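Local coordinates for protein putative laminarinase (Phanerochaete chrysosporium, PDB 2W39) that hydrolyses the beta-glucans laminarin and lichenin as an extracellular, beta-sandwich glycoside hydrolase of family 16 from a white-rot fungus, at residues A142-T147 with T228-N233; A169-S174 with V198-R203. All coordinates share one frame; numbering follows the deposited sequence.

Contact 1 (A142-T147 with T228-N233)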
loop_
_atom_site.group_PDB
_atom_site.type_symbol
_atom_site.label_atom_id
_atom_site.label_comp_id
_atom_site.label_asym_id
_atom_site.label_seq_id
_atom_site.Cartn_x
_atom_site.Cartn_y
_atom_site.Cartn_z
ATOM N N ALA A 142 1.599 -21.619 11.264
ATOM C CA ALA A 142 1.058 -22.163 10.023
ATOM C C ALA A 142 -0.452 -21.945 9.903
ATOM O O ALA A 142 -0.963 -21.727 8.805
ATOM C CB ALA A 142 1.379 -23.651 9.917
ATOM N N SER A 143 -1.145 -22.002 11.036
ATOM C CA SER A 143 -2.589 -21.829 11.069
ATOM C C SER A 143 -2.947 -20.736 12.058
ATOM O O SER A 143 -2.553 -20.788 13.218
ATOM C CB SER A 143 -3.267 -23.153 11.458
ATOM O OG SER A 143 -4.681 -23.036 11.455
ATOM N N ARG A 144 -3.703 -19.741 11.593
ATOM C CA ARG A 144 -4.290 -18.748 12.472
ATOM C C ARG A 144 -5.520 -18.167 11.801
ATOM O O ARG A 144 -5.681 -18.241 10.586
ATOM C CB ARG A 144 -3.266 -17.664 12.872
ATOM C CG ARG A 144 -2.848 -16.681 11.771
ATOM C CD ARG A 144 -1.714 -17.178 10.892
ATOM N NE ARG A 144 -1.151 -16.029 10.181
ATOM C CZ ARG A 144 -0.181 -16.081 9.274
ATOM N NH1 ARG A 144 0.408 -17.241 8.965
ATOM N NH2 ARG A 144 0.214 -14.950 8.688
ATOM N N THR A 145 -6.389 -17.586 12.607
ATOM C CA THR A 145 -7.700 -17.189 12.132
ATOM C C THR A 145 -7.652 -15.935 11.252
ATOM O O THR A 145 -7.402 -14.816 11.729
ATOM C CB THR A 145 -8.658 -17.057 13.321
ATOM O OG1 THR A 145 -8.863 -18.371 13.839
ATOM C CG2 THR A 145 -9.994 -16.498 12.902
ATOM N N MET A 146 -7.948 -16.148 9.971
ATOM C CA MET A 146 -7.987 -15.079 8.974
ATOM C C MET A 146 -8.659 -15.646 7.744
ATOM O O MET A 146 -8.772 -16.873 7.606
ATOM C CB MET A 146 -6.574 -14.591 8.644
ATOM C CG MET A 146 -5.681 -15.651 8.019
ATOM S SD MET A 146 -3.987 -15.078 7.997
ATOM C CE MET A 146 -3.176 -16.454 7.182
ATOM N N THR A 147 -9.121 -14.780 6.847
ATOM C CA THR A 147 -9.744 -15.264 5.612
ATOM C C THR A 147 -8.757 -15.471 4.463
ATOM O O THR A 147 -9.047 -16.200 3.507
ATOM C CB THR A 147 -10.859 -14.338 5.141
ATOM O OG1 THR A 147 -10.256 -13.104 4.749
ATOM C CG2 THR A 147 -11.894 -14.089 6.230
ATOM N N THR A 228 -8.727 -10.267 7.185
ATOM C CA THR A 228 -8.219 -10.852 5.959
ATOM C C THR A 228 -6.809 -11.421 6.163
ATOM O O THR A 228 -6.500 -12.530 5.714
ATOM C CB THR A 228 -8.237 -9.798 4.844
ATOM O OG1 THR A 228 -9.556 -9.243 4.742
ATOM C CG2 THR A 228 -7.853 -10.414 3.525
ATOM N N ALA A 229 -5.955 -10.634 6.832
ATOM C CA ALA A 229 -4.617 -11.084 7.220
ATOM C C ALA A 229 -4.466 -10.886 8.715
ATOM O O ALA A 229 -4.861 -9.862 9.261
ATOM C CB ALA A 229 -3.526 -10.289 6.479
ATOM N N PHE A 230 -3.878 -11.880 9.373
ATOM C CA PHE A 230 -3.624 -11.866 10.819
ATOM C C PHE A 230 -2.178 -12.246 11.036
ATOM O O PHE A 230 -1.691 -13.271 10.533
ATOM C CB PHE A 230 -4.557 -12.891 11.477
ATOM C CG PHE A 230 -4.478 -12.993 13.001
ATOM C CD1 PHE A 230 -4.776 -14.208 13.606
ATOM C CD2 PHE A 230 -4.172 -11.906 13.825
ATOM C CE1 PHE A 230 -4.770 -14.351 14.983
ATOM C CE2 PHE A 230 -4.168 -12.037 15.210
ATOM C CZ PHE A 230 -4.472 -13.273 15.783
ATOM N N PHE A 231 -1.501 -11.399 11.797
ATOM C CA PHE A 231 -0.106 -11.584 12.190
ATOM C C PHE A 231 -0.070 -11.575 13.712
ATOM O O PHE A 231 0.124 -10.535 14.338
ATOM C CB PHE A 231 0.760 -10.476 11.602
ATOM C CG PHE A 231 0.730 -10.437 10.107
ATOM C CD1 PHE A 231 -0.044 -9.486 9.427
ATOM C CD2 PHE A 231 1.468 -11.357 9.356
ATOM C CE1 PHE A 231 -0.064 -9.473 8.024
ATOM C CE2 PHE A 231 1.448 -11.336 7.960
ATOM C CZ PHE A 231 0.680 -10.388 7.300
ATOM N N PRO A 232 -0.313 -12.741 14.337
ATOM C CA PRO A 232 -0.324 -12.812 15.801
ATOM C C PRO A 232 1.106 -12.796 16.347
ATOM O O PRO A 232 2.087 -12.866 15.593
ATOM C CB PRO A 232 -0.976 -14.168 16.062
ATOM C CG PRO A 232 -0.594 -14.978 14.887
ATOM C CD PRO A 232 -0.640 -14.032 13.705
ATOM N N ASN A 233 1.221 -12.733 17.671
ATOM C CA ASN A 233 2.530 -12.721 18.307
ATOM C C ASN A 233 3.040 -14.082 18.756
ATOM O O ASN A 233 4.056 -14.170 19.452
ATOM C CB ASN A 233 2.566 -11.699 19.454
ATOM C CG ASN A 233 1.713 -12.102 20.649
ATOM O OD1 ASN A 233 0.983 -13.095 20.609
ATOM N ND2 ASN A 233 1.802 -11.323 21.725
HETATM O O HOH W 1 -11.580 -10.862 4.155
#

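Contact 2 (A169-S174 with V198-R203)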
loop_
_atom_site.group_PDB
_atom_site.type_symbol
_atom_site.label_atom_id
_atom_site.label_comp_id
_atom_site.label_asym_id
_atom_site.label_seq_id
_atom_site.Cartn_x
_atom_site.Cartn_y
_atom_site.Cartn_z
ATOM N N ALA A 169 -4.939 -12.025 -0.113
ATOM C CA ALA A 169 -6.385 -11.861 0.065
ATOM C C ALA A 169 -7.157 -12.936 -0.708
ATOM O O ALA A 169 -6.673 -13.424 -1.735
ATOM C CB ALA A 169 -6.833 -10.493 -0.370
ATOM N N PRO A 170 -8.348 -13.320 -0.219
ATOM C CA PRO A 170 -9.066 -14.429 -0.849
ATOM C C PRO A 170 -9.826 -14.089 -2.111
ATOM O O PRO A 170 -10.263 -15.021 -2.800
ATOM C CB PRO A 170 -10.049 -14.864 0.245
ATOM C CG PRO A 170 -10.295 -13.604 1.032
ATOM C CD PRO A 170 -8.983 -12.898 1.046
ATOM N N THR A 171 -10.048 -12.810 -2.398
ATOM C CA THR A 171 -10.850 -12.438 -3.576
ATOM C C THR A 171 -10.062 -11.632 -4.595
ATOM O O THR A 171 -9.163 -10.853 -4.258
ATOM C CB THR A 171 -12.133 -11.657 -3.218
ATOM O OG1 THR A 171 -11.781 -10.380 -2.674
ATOM C CG2 THR A 171 -13.024 -12.443 -2.233
ATOM N N ALA A 172 -10.438 -11.786 -5.864
ATOM C CA ALA A 172 -9.812 -11.039 -6.948
ATOM C C ALA A 172 -10.002 -9.531 -6.795
ATOM O O ALA A 172 -9.092 -8.753 -7.116
ATOM C CB ALA A 172 -10.335 -11.493 -8.285
ATOM N N ASN A 173 -11.168 -9.123 -6.302
ATOM C CA ASN A 173 -11.505 -7.708 -6.236
ATOM C C ASN A 173 -10.792 -6.970 -5.106
ATOM O O ASN A 173 -11.028 -5.793 -4.892
ATOM C CB ASN A 173 -13.022 -7.494 -6.218
ATOM C CG ASN A 173 -13.687 -8.006 -4.943
ATOM O OD1 ASN A 173 -13.021 -8.345 -3.955
ATOM N ND2 ASN A 173 -15.016 -8.060 -4.959
ATOM N N SER A 174 -9.883 -7.666 -4.421
ATOM C CA SER A 174 -8.953 -7.025 -3.502
ATOM C C SER A 174 -7.885 -6.197 -4.190
ATOM O O SER A 174 -7.208 -5.403 -3.519
ATOM C CB SER A 174 -8.263 -8.081 -2.631
ATOM O OG SER A 174 -7.422 -8.955 -3.395
ATOM N N VAL A 198 -5.166 -6.976 9.086
ATOM C CA VAL A 198 -5.669 -6.196 7.962
ATOM C C VAL A 198 -7.017 -6.780 7.553
ATOM O O VAL A 198 -7.155 -8.008 7.437
ATOM C CB VAL A 198 -4.706 -6.223 6.743
ATOM C CG1 VAL A 198 -5.264 -5.435 5.573
ATOM C CG2 VAL A 198 -3.323 -5.694 7.105
ATOM N N TRP A 199 -7.979 -5.889 7.314
ATOM C CA TRP A 199 -9.260 -6.284 6.728
ATOM C C TRP A 199 -9.405 -5.602 5.373
ATOM O O TRP A 199 -9.121 -4.399 5.245
ATOM C CB TRP A 199 -10.438 -5.794 7.565
ATOM C CG TRP A 199 -10.628 -6.388 8.920
ATOM C CD1 TRP A 199 -11.532 -7.353 9.268
ATOM C CD2 TRP A 199 -9.952 -6.010 10.129
ATOM N NE1 TRP A 199 -11.448 -7.613 10.620
ATOM C CE2 TRP A 199 -10.486 -6.803 11.170
ATOM C CE3 TRP A 199 -8.954 -5.065 10.432
ATOM C CZ2 TRP A 199 -10.067 -6.675 12.504
ATOM C CZ3 TRP A 199 -8.537 -4.943 11.745
ATOM C CH2 TRP A 199 -9.091 -5.743 12.765
ATOM N N PHE A 200 -9.903 -6.350 4.389
ATOM C CA PHE A 200 -10.374 -5.774 3.152
ATOM C C PHE A 200 -11.874 -5.983 3.012
ATOM O O PHE A 200 -12.340 -7.105 3.160
ATOM C CB PHE A 200 -9.699 -6.420 1.935
ATOM C CG PHE A 200 -10.315 -5.968 0.649
ATOM C CD1 PHE A 200 -10.321 -4.611 0.315
ATOM C CD2 PHE A 200 -10.972 -6.867 -0.187
ATOM C CE1 PHE A 200 -10.934 -4.171 -0.843
ATOM C CE2 PHE A 200 -11.600 -6.394 -1.363
ATOM C CZ PHE A 200 -11.556 -5.062 -1.656
ATOM N N PHE A 201 -12.607 -4.918 2.682
ATOM C CA PHE A 201 -14.027 -4.995 2.322
ATOM C C PHE A 201 -14.242 -4.351 0.967
ATOM O O PHE A 201 -13.940 -3.181 0.794
ATOM C CB PHE A 201 -14.911 -4.310 3.364
ATOM C CG PHE A 201 -14.923 -5.033 4.669
ATOM C CD1 PHE A 201 -14.052 -4.672 5.685
ATOM C CD2 PHE A 201 -15.754 -6.128 4.860
ATOM C CE1 PHE A 201 -14.024 -5.383 6.882
ATOM C CE2 PHE A 201 -15.734 -6.825 6.047
ATOM C CZ PHE A 201 -14.869 -6.457 7.055
ATOM N N PRO A 202 -14.755 -5.123 -0.007
ATOM C CA PRO A 202 -15.168 -4.594 -1.311
ATOM C C PRO A 202 -16.156 -3.433 -1.202
ATOM O O PRO A 202 -16.958 -3.377 -0.255
ATOM C CB PRO A 202 -15.844 -5.805 -1.966
ATOM C CG PRO A 202 -15.110 -6.985 -1.369
ATOM C CD PRO A 202 -14.931 -6.587 0.067
ATOM N N ARG A 203 -16.118 -2.530 -2.180
ATOM C CA ARG A 203 -17.035 -1.396 -2.202
ATOM C C ARG A 203 -18.500 -1.800 -2.054
ATOM O O ARG A 203 -19.287 -1.089 -1.406
ATOM C CB ARG A 203 -16.864 -0.653 -3.524
ATOM C CG ARG A 203 -17.761 0.566 -3.690
ATOM C CD ARG A 203 -17.455 1.665 -2.679
ATOM N NE ARG A 203 -16.039 2.049 -2.737
ATOM C CZ ARG A 203 -15.418 2.839 -1.872
ATOM N NH1 ARG A 203 -16.048 3.378 -0.834
ATOM N NH2 ARG A 203 -14.132 3.106 -2.053
#

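Contact 1 (A142-T147 with T228-N233)
Arg144 reaches from the loop 142-147 to the backbone of strand 229-232, passing the ring of Phe230 on its way to that residue's carbonyl. Its CB lies 3.8 Å from Phe230 CD1, and CG comes closer, at 3.6 Å from the same atom. CG also approaches Pro232 CD, which covers one face of the Phe230 ring. A bend at chi2 (-85°) turns the rest of the chain onto the peptide. There NE donates to Phe230 O at 2.8 Å with an N-H...O angle of 161°, while NH2 gives the same oxygen a second, more bent bond of 3.1 Å. The oxygen lies close to the guanidinium plane, and the two nitrogens reach it from opposite faces of the carbonyl plane. NH1 points elsewhere, bonding to Pro141 O and Asn153 OD1.

Met146 supplements this grip. Its CE lies 3.6 Å above the guanidinium plane of Arg144, its CB packs on Phe230 CB, and its SD accepts a weak N-H...S hydrogen bond from Phe230 N, 3.5 Å away. At the far end a water links Thr147 OG1 to Thr228 OG1, itself bonded to Phe200 N.

Replacing Arg144 with a leucine would probably leave Phe230 O without its two side-chain donors and strip Asn153 of its charged partner. Because strand 229-232 pairs with strand 195-202 through Ala229 and Phe231, Phe230 N and O face this loop, Met146 and Arg144 standing in for a further strand. The contact thus pairs apolar packing along the arginine stem with a side-on, two-donor grip on a single carbonyl oxygen. With both NE and NH2 committed to one atom and NH1 held separately, the guanidinium has little freedom to rotate.

Contact 2 (A169-S174 with V198-R203)
Asn173 and Ser174, in the short 3-10 turn 172-174, lie beside strand 195-202, with Asn173 CA 6.9 Å from Pro202 CA and Ser174 CA equally far from Phe200 CA. This spacing is too wide for backbone pairing, and the ring of Phe200 fills much of it.

Phe200 carries most of the contact. With CG anti to the backbone N (chi1 172°), its ring extends to the turn and presents one face to Ser174, whose CA makes a CH-pi contact 3.9 Å from the ring centroid and 29° off the ring normal. Asn173 approaches differently: its OD1 sits at the ring edge, in plane and 3.5 Å from Phe200 CE2, with the amide turned 70° against the ring. Its backbone O reaches Phe200 CZ obliquely at 3.4 Å. The Asn173 side chain crosses that of Pro202 at about a right angle, OD1 lying near Pro202 CG, a contact less certain because Pro202 has two conformers.

Bonds within segment 169-174 fix these groups. Thr171 OG1 donates to Asn173 OD1 at 2.7 Å, holding the amide oxygen at the ring edge. Ser174 OG donates to Thr171 O, also at 2.7 Å and almost in line with the carbonyl bond, and Ser174 N adds a longer bond to that oxygen. Beyond the turn, Ser174 OG bonds to Asn128 N, and Tyr187 meets the Phe200 ring.

The arrangement is plain sandwich packing: a connection leaving strand 165-168 of one sheet is laid on an inward-facing phenylalanine of the other, as suits the beta-sandwich (jelly-roll) fold of family 16 hydrolases.

Contacts 1 and 2 meet through neighbouring antiparallel strands of one sheet, 229-232 and 195-202, with their centres about 15 Å apart. Ala229 O lies 2.9 Å from Val198 N, a probable hydrogen bond, and Thr228 OG1 is equally close to Phe200 N. Thr228 and Ala229 both face Val198, forming a classic beta bulge where the two contacts join. Along the chain, contact 2 is nested within the loop closed by contact 1. Neither forms the sugar site: the Phe231 side chain in contact 1 lies about 11 Å from the bound D-glucono-1,5-lactone and about 12 Å from a bound glucose.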